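Local coordinates for protein AxyAgu115A (Amphibacillus xylanus NBRC 15112, PDB 6NPS) that probably acts as a family GH115 alpha-glucuronidase, removing glucuronic acid branches from xylan-type hemicelluloses, at residues G824-A829 and S956-N961; A28-R33 and A235-V240; F702-V707 and A712-S717. The protein carries 3 engineered substitutions. All blocks are in the same frame, centred on the assembly; numbering follows the deposited sequence.

Contact 1 of 3, residues G824-A829 and S956-N961; sequences GKTLSA and SYLGPN
A cation-pi pair between Lys825 and Tyr957 joins two loops of the C-terminal region: the turn of the hairpin linking strands 814-821 and 828-833, and the irregular tail that follows strand 940-948. Lys825 NZ sits almost over the middle of the tyrosine ring, 3.3 Å from the centroid of Tyr957 and 12° off its normal. Behind it Lys825 CE adds a CH-pi contact over the same face, 4.0 Å from that centroid. The lysine chain reaches this place by bending at chi3 (80°), and it crosses the tyrosine side chain at about a right angle. The ammonium is not left to the ring alone. Its main polar partner is the Asn912 carbonyl; a weaker bond, 3.3 Å from Lys825 NZ, goes to Tyr957 O, and a water 2.8 Å from Lys825 NZ bridges it to the same Tyr957 O. Leu958 packs alongside, its CD2 3.9 Å from Lys825 CE, while Leu958 CB meets Thr826 CG2. The ring is fixed at its far end by Tyr957 OH bonding Asn519, and the Glu537 carboxylate takes the amides of both Tyr957 and Leu958. Without the ring, as with an alanine here, the Lys825 ammonium would probably lose its pi face and the Asn519 carbonyl its hydroxyl partner. The arrangement is a face-on cation-pi interaction between a beta-hairpin turn and the tail after the last strand of the C-terminal domain.

Contact 2 of 3, residues A28-R33 and A235-V240; sequences ALSGVR and ADEYGV
Ser30 and Gly31 press against Glu237 through one hydrogen bond and one close backbone approach. Ser30 OG donates to Glu237 OE2 at 2.8 Å, meeting that oxygen nearly along its C-O axis. The glutamate gets there because its CG lies anti to the backbone N (chi1 -171°) and the chain stays extended beyond it. Beneath, Gly31 CA points a hydrogen at Glu237 O, 3.3 Å apart with 151° at the H; a CB on Gly31 would fall 1.9 Å from Glu237 O, and only glycine fits. A water bridges the same pair, 2.8 Å from Gly31 N and 2.7 Å from Glu237 O. The first turn of helix 30-47 thus meets the last turn of helix 230-238, which joins strands 212-214 and 241-242 of the TIM-barrel domain and ends in a Schellman motif: Gly239 has positive phi, and Val240 N bonds Ala235 O at 2.9 Å. Tyr238, in that last turn, lays its ring obliquely by Gly31 O, 4.0 Å from Tyr238 CD1, and its hydroxyl bonds Asp199. Further out, Lys120 of helix 120-133 gives its ammonium to the carbonyls of Asp236 and Glu237, and Lys34 makes a long, weak ion pair with Glu237 OE1.

Contact 3 of 3, residues F702-V707 and A712-S717; sequences FTISSV and AEYHIS
Ile704 meets Tyr714 and Ile716 across the interior of a beta-sandwich, where strand 700-706 lies in one sheet and strand 712-718 in the one facing it. The short link between them carries the chain from sheet to sheet, a beta arch, and the nearest CA atoms, those of Ile704 and Tyr714, stand 8.5 Å apart, so the two strands meet through side chains and not as paired neighbours.

The aromatic part is a CH-pi contact. Ile704 CD1 lies over one face of the phenol, 3.8 Å from the centroid of the Tyr714 ring and 17° off its normal. The tyrosine presents that face because its CG stands between the backbone N and the carbonyl carbon (chi1 53°), which lifts the ring over its own strand.

The aliphatic part uses the same methyl: Ile704 CD1 also touches Ile716 CD1 at 4.0 Å, so one methyl group serves two residues of the opposing strand. Leu732 lies against both Ile704 and Tyr714, and Leu666 also packs on Ile704, continuing the apolar filling.

The polar bonds lie elsewhere: the backbone of Ile704 pairs with Glu740 and that of Thr703 with Ser669, within their own sheet, while His715 ND1 bonds Asn729. Over the ring the methyl is off-centre: Ile704 CD1 is 3.7 Å from Tyr714 CD1 but 4.2 Å from Tyr714 CD2.

The three contacts share no secondary-structure element and follow one another along the chain without overlap. Contact 3 is the fully buried one, made of apolar side chains between facing sheets. Contacts 1 and 2 are partly buried and rely on polar groups, each with a bridging water. Contact 1 sets a charged amine on an aromatic face between loops; contact 2 brings helix ends together, with backbone doing much of the touching. Contacts 1 and 3 lie on the same side of the chain's centre, their centres 33 Å apart, whereas contact 2 is on the opposite side, its centre 75 Å from that of contact 3.

Contact 1 of 3, residues G824-A829 and S956-N961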
loop_
_atom_site.group_PDB
_atom_site.type_symbol
_atom_site.label_atom_id
_atom_site.label_comp_id
_atom_site.label_asym_id
_atom_site.label_seq_id
_atom_site.Cartn_x
_atom_site.Cartn_y
_atom_site.Cartn_z
ATOM N N GLY A 824 -2.570 28.769 12.978
ATOM C CA GLY A 824 -3.059 27.664 12.168
ATOM C C GLY A 824 -1.994 26.932 11.359
ATOM O O GLY A 824 -0.784 27.029 11.600
ATOM N N LYS A 825 -2.474 26.192 10.353
ATOM C CA LYS A 825 -1.599 25.316 9.587
ATOM C C LYS A 825 -0.846 26.072 8.517
ATOM O O LYS A 825 0.269 25.670 8.150
ATOM C CB LYS A 825 -2.399 24.178 8.954
ATOM C CG LYS A 825 -2.929 23.203 10.018
ATOM C CD LYS A 825 -3.692 22.049 9.383
ATOM C CE LYS A 825 -2.780 20.957 8.820
ATOM N NZ LYS A 825 -3.614 19.754 8.359
ATOM N N THR A 826 -1.429 27.156 8.009
ATOM C CA THR A 826 -0.799 27.887 6.912
ATOM C C THR A 826 -0.619 29.362 7.297
ATOM O O THR A 826 -0.031 29.655 8.347
ATOM C CB THR A 826 -1.591 27.669 5.599
ATOM O OG1 THR A 826 -2.947 28.125 5.723
ATOM C CG2 THR A 826 -1.626 26.144 5.221
ATOM N N LEU A 827 -1.117 30.302 6.496
ATOM C CA LEU A 827 -0.712 31.697 6.675
ATOM C C LEU A 827 -1.193 32.249 8.018
ATOM O O LEU A 827 -0.405 32.739 8.825
ATOM C CB LEU A 827 -1.229 32.538 5.501
ATOM C CG LEU A 827 -0.827 34.023 5.467
ATOM C CD1 LEU A 827 0.714 34.220 5.478
ATOM C CD2 LEU A 827 -1.485 34.716 4.272
ATOM N N SER A 828 -2.475 32.158 8.288
ATOM C CA SER A 828 -3.031 32.839 9.459
ATOM C C SER A 828 -4.493 32.442 9.548
ATOM O O SER A 828 -4.958 31.547 8.830
ATOM C CB SER A 828 -2.857 34.365 9.372
ATOM O OG SER A 828 -3.648 34.901 8.316
ATOM N N ALA A 829 -5.232 33.124 10.414
ATOM C CA ALA A 829 -6.632 32.795 10.576
ATOM C C ALA A 829 -7.344 34.079 10.939
ATOM O O ALA A 829 -6.718 35.043 11.370
ATOM C CB ALA A 829 -6.860 31.734 11.690
ATOM N N SER A 956 -4.251 16.605 -0.393
ATOM C CA SER A 956 -3.064 17.145 0.256
ATOM C C SER A 956 -3.376 17.301 1.742
ATOM O O SER A 956 -4.534 17.240 2.154
ATOM C CB SER A 956 -2.665 18.483 -0.351
ATOM O OG SER A 956 -3.664 19.447 -0.102
ATOM N N TYR A 957 -2.324 17.509 2.535
ATOM C CA TYR A 957 -2.517 17.756 3.963
ATOM C C TYR A 957 -3.005 19.170 4.224
ATOM O O TYR A 957 -3.895 19.366 5.053
ATOM C CB TYR A 957 -1.223 17.533 4.726
ATOM C CG TYR A 957 -1.386 17.448 6.254
ATOM C CD1 TYR A 957 -2.303 16.580 6.824
ATOM C CD2 TYR A 957 -0.572 18.195 7.089
ATOM C CE1 TYR A 957 -2.412 16.457 8.254
ATOM C CE2 TYR A 957 -0.676 18.086 8.530
ATOM C CZ TYR A 957 -1.593 17.225 9.083
ATOM O OH TYR A 957 -1.672 17.108 10.491
ATOM N N LEU A 958 -2.427 20.159 3.549
ATOM C CA LEU A 958 -2.697 21.566 3.816
ATOM C C LEU A 958 -3.803 22.166 2.962
ATOM O O LEU A 958 -4.158 23.328 3.177
ATOM C CB LEU A 958 -1.432 22.393 3.611
ATOM C CG LEU A 958 -0.202 21.961 4.413
ATOM C CD1 LEU A 958 0.917 22.893 3.967
ATOM C CD2 LEU A 958 -0.454 22.141 5.929
ATOM N N GLY A 959 -4.341 21.439 1.990
ATOM C CA GLY A 959 -5.236 22.034 1.027
ATOM C C GLY A 959 -4.448 22.692 -0.090
ATOM O O GLY A 959 -3.225 22.851 0.007
ATOM N N PRO A 960 -5.142 23.104 -1.164
ATOM C CA PRO A 960 -4.455 23.687 -2.321
ATOM C C PRO A 960 -3.854 25.019 -1.947
ATOM O O PRO A 960 -4.432 25.761 -1.161
ATOM C CB PRO A 960 -5.571 23.876 -3.357
ATOM C CG PRO A 960 -6.787 23.243 -2.774
ATOM C CD PRO A 960 -6.603 23.118 -1.323
ATOM N N ASN A 961 -2.705 25.334 -2.524
ATOM C CA ASN A 961 -2.128 26.617 -2.159
ATOM C C ASN A 961 -2.969 27.750 -2.760
ATOM O O ASN A 961 -3.777 27.542 -3.658
ATOM C CB ASN A 961 -0.672 26.687 -2.587
ATOM C CG ASN A 961 -0.493 26.399 -4.038
ATOM O OD1 ASN A 961 -0.622 25.257 -4.472
ATOM N ND2 ASN A 961 -0.193 27.439 -4.819
HETATM O O HOH W 1 -5.162 21.252 6.624
#

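Contact 2 of 3, residues A28-R33 and A235-V240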
loop_
_atom_site.group_PDB
_atom_site.type_symbol
_atom_site.label_atom_id
_atom_site.label_comp_id
_atom_site.label_asym_id
_atom_site.label_seq_id
_atom_site.Cartn_x
_atom_site.Cartn_y
_atom_site.Cartn_z
ATOM N N ALA A 28 11.414 36.686 60.121
ATOM C CA ALA A 28 11.108 36.348 58.740
ATOM C C ALA A 28 10.601 34.914 58.630
ATOM O O ALA A 28 10.975 34.046 59.421
ATOM C CB ALA A 28 12.357 36.519 57.868
ATOM N N LEU A 29 9.746 34.684 57.630
ATOM C CA LEU A 29 9.271 33.347 57.318
ATOM C C LEU A 29 10.413 32.503 56.787
ATOM O O LEU A 29 11.238 32.964 55.986
ATOM C CB LEU A 29 8.126 33.393 56.300
ATOM C CG LEU A 29 6.863 34.057 56.902
ATOM C CD1 LEU A 29 5.880 34.595 55.844
ATOM C CD2 LEU A 29 6.136 33.192 57.947
ATOM N N SER A 30 10.446 31.247 57.235
ATOM C CA SER A 30 11.514 30.333 56.848
ATOM C C SER A 30 11.643 30.220 55.333
ATOM O O SER A 30 12.757 30.207 54.789
ATOM C CB SER A 30 11.228 28.960 57.453
ATOM O OG SER A 30 12.432 28.285 57.738
ATOM N N GLY A 31 10.512 30.116 54.638
ATOM C CA GLY A 31 10.555 29.980 53.194
ATOM C C GLY A 31 11.096 31.224 52.501
ATOM O O GLY A 31 11.761 31.126 51.472
ATOM N N VAL A 32 10.781 32.411 53.035
ATOM C CA VAL A 32 11.289 33.658 52.470
ATOM C C VAL A 32 12.800 33.745 52.645
ATOM O O VAL A 32 13.525 34.090 51.708
ATOM C CB VAL A 32 10.559 34.850 53.109
ATOM C CG1 VAL A 32 11.237 36.170 52.716
ATOM C CG2 VAL A 32 9.090 34.828 52.703
ATOM N N ARG A 33 13.304 33.376 53.821
ATOM C CA ARG A 33 14.748 33.337 54.032
ATOM C C ARG A 33 15.430 32.382 53.053
ATOM O O ARG A 33 16.484 32.712 52.495
ATOM C CB ARG A 33 15.048 32.937 55.476
ATOM C CG ARG A 33 16.167 33.739 56.136
ATOM C CD ARG A 33 15.925 33.907 57.631
ATOM N NE ARG A 33 15.499 32.645 58.230
ATOM C CZ ARG A 33 14.554 32.528 59.164
ATOM N NH1 ARG A 33 13.923 33.608 59.616
ATOM N NH2 ARG A 33 14.232 31.328 59.636
ATOM N N ALA A 235 6.986 22.163 50.379
ATOM C CA ALA A 235 6.046 22.980 49.606
ATOM C C ALA A 235 5.393 24.038 50.496
ATOM O O ALA A 235 5.314 25.225 50.141
ATOM C CB ALA A 235 4.970 22.098 48.951
ATOM N N ASP A 236 4.905 23.607 51.645
ATOM C CA ASP A 236 4.216 24.493 52.572
ATOM C C ASP A 236 5.142 25.595 53.081
ATOM O O ASP A 236 4.712 26.733 53.251
ATOM C CB ASP A 236 3.680 23.667 53.726
ATOM C CG ASP A 236 3.045 24.518 54.797
ATOM O OD1 ASP A 236 1.885 24.961 54.590
ATOM O OD2 ASP A 236 3.709 24.734 55.835
ATOM N N GLU A 237 6.414 25.274 53.325
ATOM C CA GLU A 237 7.395 26.292 53.705
ATOM C C GLU A 237 7.542 27.372 52.619
ATOM O O GLU A 237 7.563 28.576 52.909
ATOM C CB GLU A 237 8.731 25.614 53.984
ATOM C CG GLU A 237 9.761 26.515 54.593
ATOM C CD GLU A 237 11.025 25.783 54.997
ATOM O OE1 GLU A 237 11.302 24.689 54.446
ATOM O OE2 GLU A 237 11.742 26.311 55.874
ATOM N N TYR A 238 7.655 26.959 51.364
ATOM C CA TYR A 238 7.780 27.915 50.286
ATOM C C TYR A 238 6.460 28.585 49.919
ATOM O O TYR A 238 6.477 29.555 49.154
ATOM C CB TYR A 238 8.317 27.225 49.041
ATOM C CG TYR A 238 9.811 26.956 48.996
ATOM C CD1 TYR A 238 10.745 27.984 49.201
ATOM C CD2 TYR A 238 10.286 25.690 48.703
ATOM C CE1 TYR A 238 12.105 27.732 49.126
ATOM C CE2 TYR A 238 11.629 25.431 48.630
ATOM C CZ TYR A 238 12.543 26.444 48.839
ATOM O OH TYR A 238 13.887 26.159 48.762
ATOM N N GLY A 239 5.324 28.088 50.401
ATOM C CA GLY A 239 4.051 28.607 49.932
ATOM C C GLY A 239 3.673 28.139 48.542
ATOM O O GLY A 239 2.877 28.804 47.877
ATOM N N VAL A 240 4.217 27.016 48.077
ATOM C CA VAL A 240 3.687 26.327 46.906
ATOM C C VAL A 240 2.414 25.603 47.344
ATOM O O VAL A 240 2.465 24.703 48.181
ATOM C CB VAL A 240 4.711 25.354 46.316
ATOM C CG1 VAL A 240 4.078 24.488 45.193
ATOM C CG2 VAL A 240 5.931 26.129 45.815
HETATM O O HOH W 2 7.887 29.684 55.354
#

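Contact 3 of 3, residues F702-V707 and A712-S717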
loop_
_atom_site.group_PDB
_atom_site.type_symbol
_atom_site.label_atom_id
_atom_site.label_comp_id
_atom_site.label_asym_id
_atom_site.label_seq_id
_atom_site.Cartn_x
_atom_site.Cartn_y
_atom_site.Cartn_z
ATOM N N PHE A 702 9.317 20.790 -15.148
ATOM C CA PHE A 702 9.032 19.362 -15.148
ATOM C C PHE A 702 10.344 18.617 -14.986
ATOM O O PHE A 702 11.425 19.195 -15.139
ATOM C CB PHE A 702 8.273 18.945 -16.423
ATOM C CG PHE A 702 9.028 19.128 -17.710
ATOM C CD1 PHE A 702 8.960 20.342 -18.423
ATOM C CD2 PHE A 702 9.776 18.080 -18.242
ATOM C CE1 PHE A 702 9.629 20.487 -19.651
ATOM C CE2 PHE A 702 10.440 18.206 -19.453
ATOM C CZ PHE A 702 10.377 19.420 -20.178
ATOM N N THR A 703 10.259 17.314 -14.673
ATOM C CA THR A 703 11.447 16.530 -14.401
ATOM C C THR A 703 11.485 15.338 -15.337
ATOM O O THR A 703 10.443 14.803 -15.736
ATOM C CB THR A 703 11.459 16.106 -12.911
ATOM O OG1 THR A 703 11.446 17.298 -12.119
ATOM C CG2 THR A 703 12.710 15.292 -12.532
ATOM N N ILE A 704 12.701 14.946 -15.708
ATOM C CA ILE A 704 12.974 13.721 -16.456
ATOM C C ILE A 704 13.851 12.829 -15.575
ATOM O O ILE A 704 14.887 13.288 -15.076
ATOM C CB ILE A 704 13.676 14.026 -17.795
ATOM C CG1 ILE A 704 12.892 15.061 -18.606
ATOM C CG2 ILE A 704 13.891 12.742 -18.637
ATOM C CD1 ILE A 704 13.719 15.683 -19.721
ATOM N N SER A 705 13.441 11.554 -15.392
ATOM C CA SER A 705 14.042 10.657 -14.415
ATOM C C SER A 705 14.353 9.304 -15.015
ATOM O O SER A 705 13.547 8.741 -15.770
ATOM C CB SER A 705 13.121 10.412 -13.208
ATOM O OG SER A 705 12.794 11.632 -12.605
ATOM N N SER A 706 15.487 8.752 -14.586
ATOM C CA SER A 706 15.919 7.405 -14.958
ATOM C C SER A 706 15.118 6.313 -14.239
ATOM O O SER A 706 14.894 6.375 -13.022
ATOM C CB SER A 706 17.394 7.198 -14.594
ATOM O OG SER A 706 18.233 8.083 -15.306
ATOM N N VAL A 707 14.771 5.273 -14.988
ATOM C CA VAL A 707 14.273 4.027 -14.418
ATOM C C VAL A 707 15.220 2.885 -14.658
ATOM O O VAL A 707 15.006 1.809 -14.104
ATOM C CB VAL A 707 12.881 3.657 -14.968
ATOM C CG1 VAL A 707 11.876 4.732 -14.606
ATOM C CG2 VAL A 707 12.953 3.464 -16.461
ATOM N N ALA A 712 20.338 7.195 -21.402
ATOM C CA ALA A 712 19.080 7.502 -22.075
ATOM C C ALA A 712 19.102 8.971 -22.467
ATOM O O ALA A 712 19.167 9.826 -21.584
ATOM C CB ALA A 712 17.896 7.233 -21.143
ATOM N N GLU A 713 19.061 9.261 -23.761
ATOM C CA GLU A 713 19.062 10.642 -24.243
ATOM C C GLU A 713 17.645 11.173 -24.408
ATOM O O GLU A 713 16.742 10.449 -24.830
ATOM C CB GLU A 713 19.782 10.747 -25.596
ATOM C CG GLU A 713 21.243 10.356 -25.570
ATOM C CD GLU A 713 21.961 10.688 -26.881
ATOM O OE1 GLU A 713 21.740 11.798 -27.422
ATOM O OE2 GLU A 713 22.742 9.836 -27.368
ATOM N N TYR A 714 17.448 12.445 -24.083
ATOM C CA TYR A 714 16.177 13.099 -24.343
ATOM C C TYR A 714 16.397 14.295 -25.275
ATOM O O TYR A 714 17.503 14.844 -25.346
ATOM C CB TYR A 714 15.500 13.547 -23.006
ATOM C CG TYR A 714 16.366 14.387 -22.095
ATOM C CD1 TYR A 714 16.407 15.770 -22.229
ATOM C CD2 TYR A 714 17.155 13.797 -21.106
ATOM C CE1 TYR A 714 17.200 16.557 -21.394
ATOM C CE2 TYR A 714 17.946 14.569 -20.265
ATOM C CZ TYR A 714 17.967 15.948 -20.422
ATOM O OH TYR A 714 18.755 16.718 -19.610
ATOM N N HIS A 715 15.341 14.700 -25.983
ATOM C CA HIS A 715 15.367 15.886 -26.848
ATOM C C HIS A 715 14.078 16.676 -26.638
ATOM O O HIS A 715 12.971 16.127 -26.731
ATOM C CB HIS A 715 15.536 15.493 -28.332
ATOM C CG HIS A 715 16.536 14.389 -28.548
ATOM N ND1 HIS A 715 17.902 14.592 -28.491
ATOM C CD2 HIS A 715 16.363 13.062 -28.776
ATOM C CE1 HIS A 715 18.526 13.443 -28.693
ATOM N NE2 HIS A 715 17.616 12.498 -28.867
ATOM N N ILE A 716 14.211 17.958 -26.336
ATOM C CA ILE A 716 13.091 18.817 -25.983
ATOM C C ILE A 716 12.926 19.916 -27.032
ATOM O O ILE A 716 13.893 20.600 -27.380
ATOM C CB ILE A 716 13.315 19.416 -24.584
ATOM C CG1 ILE A 716 13.384 18.282 -23.561
ATOM C CG2 ILE A 716 12.211 20.394 -24.227
ATOM C CD1 ILE A 716 14.245 18.603 -22.341
ATOM N N SER A 717 11.705 20.109 -27.518
ATOM C CA SER A 717 11.441 21.238 -28.396
ATOM C C SER A 717 10.056 21.784 -28.105
ATOM O O SER A 717 9.215 21.107 -27.492
ATOM C CB SER A 717 11.555 20.848 -29.878
ATOM O OG SER A 717 10.566 19.886 -30.183
#